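Local coordinates for protein interferon gamma (Paralichthys olivaceus, PDB 6F1E) that acts as a homodimeric cytokine that binds interferon gamma receptor 1, and with lower affinity its receptor 1-like relative, and activates macrophages and neutrophils, at residues 95-98 / 99-103; 106-109 / 110-113. All coordinates share one frame; numbering follows the deposited sequence.

Interaction 1: 95-98 / 99-103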
loop_
_atom_site.group_PDB
_atom_site.type_symbol
_atom_site.label_atom_id
_atom_site.label_comp_id
_atom_site.label_asym_id
_atom_site.label_seq_id
_atom_site.Cartn_x
_atom_site.Cartn_y
_atom_site.Cartn_z
ATOM N N TYR A 95 -7.966 25.152 -3.759
ATOM C CA TYR A 95 -7.167 25.231 -4.990
ATOM C C TYR A 95 -6.091 24.134 -4.997
ATOM O O TYR A 95 -5.865 23.466 -6.019
ATOM C CB TYR A 95 -6.572 26.633 -5.223
ATOM C CG TYR A 95 -5.535 26.671 -6.346
ATOM C CD1 TYR A 95 -5.894 26.835 -7.683
ATOM C CD2 TYR A 95 -4.184 26.532 -6.050
ATOM C CE1 TYR A 95 -4.917 26.869 -8.692
ATOM C CE2 TYR A 95 -3.204 26.562 -7.035
ATOM C CZ TYR A 95 -3.559 26.714 -8.343
ATOM O OH TYR A 95 -2.518 26.698 -9.261
ATOM N N ILE A 96 -5.441 23.950 -3.858
ATOM C CA ILE A 96 -4.318 23.001 -3.744
ATOM C C ILE A 96 -4.870 21.543 -3.849
ATOM O O ILE A 96 -4.306 20.677 -4.565
ATOM C CB ILE A 96 -3.395 23.390 -2.527
ATOM C CG1 ILE A 96 -1.970 23.584 -3.000
ATOM C CG2 ILE A 96 -3.411 22.427 -1.372
ATOM C CD1 ILE A 96 -1.789 24.873 -3.766
ATOM N N LEU A 97 -6.030 21.301 -3.244
ATOM C CA LEU A 97 -6.747 20.052 -3.480
ATOM C C LEU A 97 -7.012 19.769 -4.966
ATOM O O LEU A 97 -6.717 18.675 -5.472
ATOM C CB LEU A 97 -8.061 20.065 -2.731
ATOM C CG LEU A 97 -8.910 18.820 -2.902
ATOM C CD1 LEU A 97 -8.097 17.593 -2.563
ATOM C CD2 LEU A 97 -10.093 18.940 -1.969
ATOM N N LYS A 98 -7.547 20.756 -5.667
ATOM C CA LYS A 98 -7.873 20.612 -7.102
ATOM C C LYS A 98 -6.646 20.250 -7.922
ATOM O O LYS A 98 -6.680 19.309 -8.692
ATOM C CB LYS A 98 -8.476 21.914 -7.653
ATOM C CG LYS A 98 -8.675 21.917 -9.150
ATOM C CD LYS A 98 -9.298 23.216 -9.638
ATOM C CE LYS A 98 -8.233 24.253 -10.007
ATOM N NZ LYS A 98 -8.719 25.240 -11.022
ATOM N N LYS A 99 -5.552 20.986 -7.761
ATOM C CA LYS A 99 -4.383 20.711 -8.587
ATOM C C LYS A 99 -3.836 19.291 -8.360
ATOM O O LYS A 99 -3.312 18.689 -9.298
ATOM C CB LYS A 99 -3.276 21.769 -8.384
ATOM C CG LYS A 99 -3.637 23.220 -8.725
ATOM C CD LYS A 99 -4.199 23.461 -10.145
ATOM C CE LYS A 99 -3.177 23.327 -11.272
ATOM N NZ LYS A 99 -3.833 23.049 -12.597
ATOM N N VAL A 100 -3.964 18.763 -7.135
ATOM C CA VAL A 100 -3.493 17.411 -6.813
ATOM C C VAL A 100 -4.437 16.374 -7.415
ATOM O O VAL A 100 -3.991 15.476 -8.110
ATOM C CB VAL A 100 -3.388 17.173 -5.290
ATOM C CG1 VAL A 100 -2.979 15.730 -5.000
ATOM C CG2 VAL A 100 -2.394 18.138 -4.638
ATOM N N GLN A 101 -5.736 16.508 -7.166
ATOM C CA GLN A 101 -6.728 15.669 -7.827
ATOM C C GLN A 101 -6.496 15.598 -9.332
ATOM O O GLN A 101 -6.405 14.503 -9.910
ATOM C CB GLN A 101 -8.112 16.191 -7.573
ATOM C CG GLN A 101 -8.564 15.932 -6.154
ATOM C CD GLN A 101 -9.906 16.560 -5.817
ATOM O OE1 GLN A 101 -10.230 17.683 -6.253
ATOM N NE2 GLN A 101 -10.696 15.843 -5.015
ATOM N N GLU A 102 -6.367 16.760 -9.958
ATOM C CA GLU A 102 -6.167 16.822 -11.421
ATOM C C GLU A 102 -4.892 16.092 -11.878
ATOM O O GLU A 102 -4.902 15.398 -12.905
ATOM C CB GLU A 102 -6.142 18.287 -11.931
ATOM C CG GLU A 102 -7.482 19.011 -11.776
ATOM C CD GLU A 102 -7.400 20.497 -12.121
ATOM O OE1 GLU A 102 -6.267 21.015 -12.440
ATOM O OE2 GLU A 102 -8.497 21.133 -12.078
ATOM N N LEU A 103 -3.805 16.243 -11.132
ATOM C CA LEU A 103 -2.548 15.601 -11.526
ATOM C C LEU A 103 -2.681 14.066 -11.395
ATOM O O LEU A 103 -2.221 13.285 -12.253
ATOM C CB LEU A 103 -1.393 16.134 -10.680
ATOM C CG LEU A 103 0.005 15.595 -10.992
ATOM C CD1 LEU A 103 0.414 15.762 -12.440
ATOM C CD2 LEU A 103 1.000 16.351 -10.166
#
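Lys99 bends back over the ring of Tyr95 one turn earlier, and the same two residues share a backbone bond, from Lys99 N to Tyr95 O (3.0 Å). Lys99 CG sits above one face of the ring, toward its rim and 3.9 Å from the centroid, a CH-pi contact. Kinks at chi2 and chi3 (-54° and -71°) then carry the chain past the phenol, and Lys99 NZ forms a salt bridge with Glu102 OE1 at 3.2 Å. Glu102 OE2 lies against the methylenes of Lys98, and Lys98 NZ stays 4.2 Å from Glu102 OE2, too far for a salt bridge. With two ammonium groups on the same side of it, one bonded and one nearby, the carboxylate is probably kept charged.

All of this runs along helix 89-107 of the all-helical interferon gamma fold, and the main-chain bonding is regular i to i+4. Val100 N reaches Ile96 O, with a weak second approach to Leu97 O; Gln101 N meets Leu97 O at 2.9 Å and Glu102 N meets Lys98 O at 2.9 Å, both nearly straight. Lys99 O accepts from Leu103 N and, weakly, from Tyr143 OH of the second subunit. The amide of Gln101 lies against CG and CD1 of Leu97, while its NE2 is satisfied by Glu56 on helix 41-64. Ile96 is buried between helix 5-17, helix 41-64 and Leu139 of the second subunit.

Interaction 2: 106-109 / 110-113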
loop_
_atom_site.group_PDB
_atom_site.type_symbol
_atom_site.label_atom_id
_atom_site.label_comp_id
_atom_site.label_asym_id
_atom_site.label_seq_id
_atom_site.Cartn_x
_atom_site.Cartn_y
_atom_site.Cartn_z
ATOM N N ASN A 106 -5.047 12.795 -14.209
ATOM C CA ASN A 106 -4.509 12.903 -15.567
ATOM C C ASN A 106 -3.192 12.134 -15.741
ATOM O O ASN A 106 -2.844 11.791 -16.860
ATOM C CB ASN A 106 -4.375 14.392 -16.015
ATOM C CG ASN A 106 -5.713 15.167 -15.939
ATOM O OD1 ASN A 106 -6.805 14.585 -16.007
ATOM N ND2 ASN A 106 -5.625 16.475 -15.799
ATOM N N ARG A 107 -2.435 11.863 -14.681
ATOM C CA ARG A 107 -1.134 11.171 -14.892
ATOM C C ARG A 107 -0.886 9.892 -14.077
ATOM O O ARG A 107 0.093 9.182 -14.346
ATOM C CB ARG A 107 0.027 12.170 -14.710
ATOM C CG ARG A 107 0.039 13.324 -15.707
ATOM C CD ARG A 107 0.503 12.850 -17.073
ATOM N NE ARG A 107 0.153 13.759 -18.160
ATOM C CZ ARG A 107 0.775 14.901 -18.466
ATOM N NH1 ARG A 107 1.808 15.351 -17.755
ATOM N NH2 ARG A 107 0.341 15.602 -19.505
ATOM N N PHE A 108 -1.779 9.588 -13.133
ATOM C CA PHE A 108 -1.587 8.518 -12.170
ATOM C C PHE A 108 -2.808 7.583 -12.087
ATOM O O PHE A 108 -3.281 7.256 -10.995
ATOM C CB PHE A 108 -1.205 9.160 -10.801
ATOM C CG PHE A 108 0.194 9.774 -10.795
ATOM C CD1 PHE A 108 1.315 8.998 -10.492
ATOM C CD2 PHE A 108 0.394 11.125 -11.141
ATOM C CE1 PHE A 108 2.603 9.539 -10.524
ATOM C CE2 PHE A 108 1.677 11.674 -11.161
ATOM C CZ PHE A 108 2.789 10.874 -10.861
ATOM N N LYS A 109 -3.329 7.163 -13.241
ATOM C CA LYS A 109 -4.592 6.363 -13.291
ATOM C C LYS A 109 -4.273 4.908 -13.006
ATOM O O LYS A 109 -4.945 4.255 -12.210
ATOM C CB LYS A 109 -5.310 6.411 -14.680
ATOM C CG LYS A 109 -6.362 7.501 -14.974
ATOM C CD LYS A 109 -7.124 8.070 -13.770
ATOM C CE LYS A 109 -7.919 7.055 -12.950
ATOM N NZ LYS A 109 -8.352 7.644 -11.647
ATOM N N GLU A 110 -3.265 4.434 -13.736
ATOM C CA GLU A 110 -2.677 3.093 -13.651
ATOM C C GLU A 110 -2.218 2.842 -12.210
ATOM O O GLU A 110 -2.489 1.783 -11.631
ATOM C CB GLU A 110 -1.486 3.079 -14.638
ATOM C CG GLU A 110 -0.804 1.767 -15.004
ATOM C CD GLU A 110 0.096 1.937 -16.239
ATOM O OE1 GLU A 110 -0.454 2.163 -17.337
ATOM O OE2 GLU A 110 1.345 1.871 -16.135
ATOM N N GLN A 111 -1.580 3.859 -11.620
ATOM C CA GLN A 111 -0.983 3.742 -10.315
ATOM C C GLN A 111 -2.061 3.753 -9.241
ATOM O O GLN A 111 -1.998 2.977 -8.300
ATOM C CB GLN A 111 0.014 4.847 -10.082
ATOM C CG GLN A 111 1.299 4.721 -10.890
ATOM C CD GLN A 111 1.191 5.126 -12.356
ATOM O OE1 GLN A 111 0.196 5.707 -12.797
ATOM N NE2 GLN A 111 2.224 4.820 -13.118
ATOM N N SER A 112 -3.046 4.631 -9.369
ATOM C CA SER A 112 -4.181 4.643 -8.443
ATOM C C SER A 112 -4.925 3.301 -8.386
ATOM O O SER A 112 -5.451 2.918 -7.318
ATOM C CB SER A 112 -5.186 5.741 -8.840
ATOM O OG SER A 112 -4.750 7.013 -8.421
ATOM N N LYS A 113 -4.975 2.623 -9.538
ATOM C CA LYS A 113 -5.690 1.354 -9.705
ATOM C C LYS A 113 -5.022 0.287 -8.849
ATOM O O LYS A 113 -5.676 -0.366 -8.017
ATOM C CB LYS A 113 -5.673 0.927 -11.194
ATOM C CG LYS A 113 -6.821 0.030 -11.660
ATOM C CD LYS A 113 -6.853 -0.075 -13.197
ATOM C CE LYS A 113 -7.463 1.164 -13.882
ATOM N NZ LYS A 113 -6.784 1.564 -15.154
#
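Ser112 turns its hydroxyl back on the carbonyl of Phe108, and OG donates to Phe108 O at 3.0 Å. With OG beside its own backbone N (chi1 -79°), the serine presents both its donors to the same oxygen, since Ser112 N also bonds to Phe108 O, at 3.1 Å. They come from different directions: the hydroxyl approaches almost in line with the C=O bond, at 168°, whereas the amide nitrogen stands well above the carbonyl plane. Arg104 NH2 adds a weak hydrogen bond to the hydroxyl from the preceding helix.

Gln111 approaches Phe108 from another quarter. Its chain bends at chi2 (77°), which folds the amide back so that OE1 comes within 3.4 Å of Phe108 CA. The same Gln111 OE1 is 4.2 Å from ring atom CD1 of Phe108, and the amide plane is turned well away from the ring plane, so the two flat groups do not stack. The buried ring packs on Met45, Met48 and Leu52 of helix 41-64, where Gln111 also touches Met45. Ser150 of the second subunit packs against the Phe108 ring.

Lys113 N bonds to Lys109 O at 3.1 Å and closes the next turn. The CB of Lys113 lies close to that oxygen as well.

Phe108 has left helical geometry after helix 89-107 and occupies the N-cap position of helix 109-122. This is a tight helix-to-helix junction, in which the linking residue sets its side chain into the core and gives its carbonyl to the first turn of the new helix.

Overall arrangement
From the N terminus, helix 5-17 and helix 41-64 come first; helix 41-64 is packed on by both contacts, helix 5-17 by interaction 1 alone of the two. Interaction 1 lies within helix 89-107, and interaction 2 follows at the junction with helix 109-122. Neither encloses a loop: each joins adjoining residues of a continuous stretch, and the two run in series without nesting or crossing. Their centres are about 14 Å apart, yet they touch where Leu103 O packs on Phe108 CD2, at 3.6 Å. Both also reach the second subunit, so this run of chain contributes to the dimer interface.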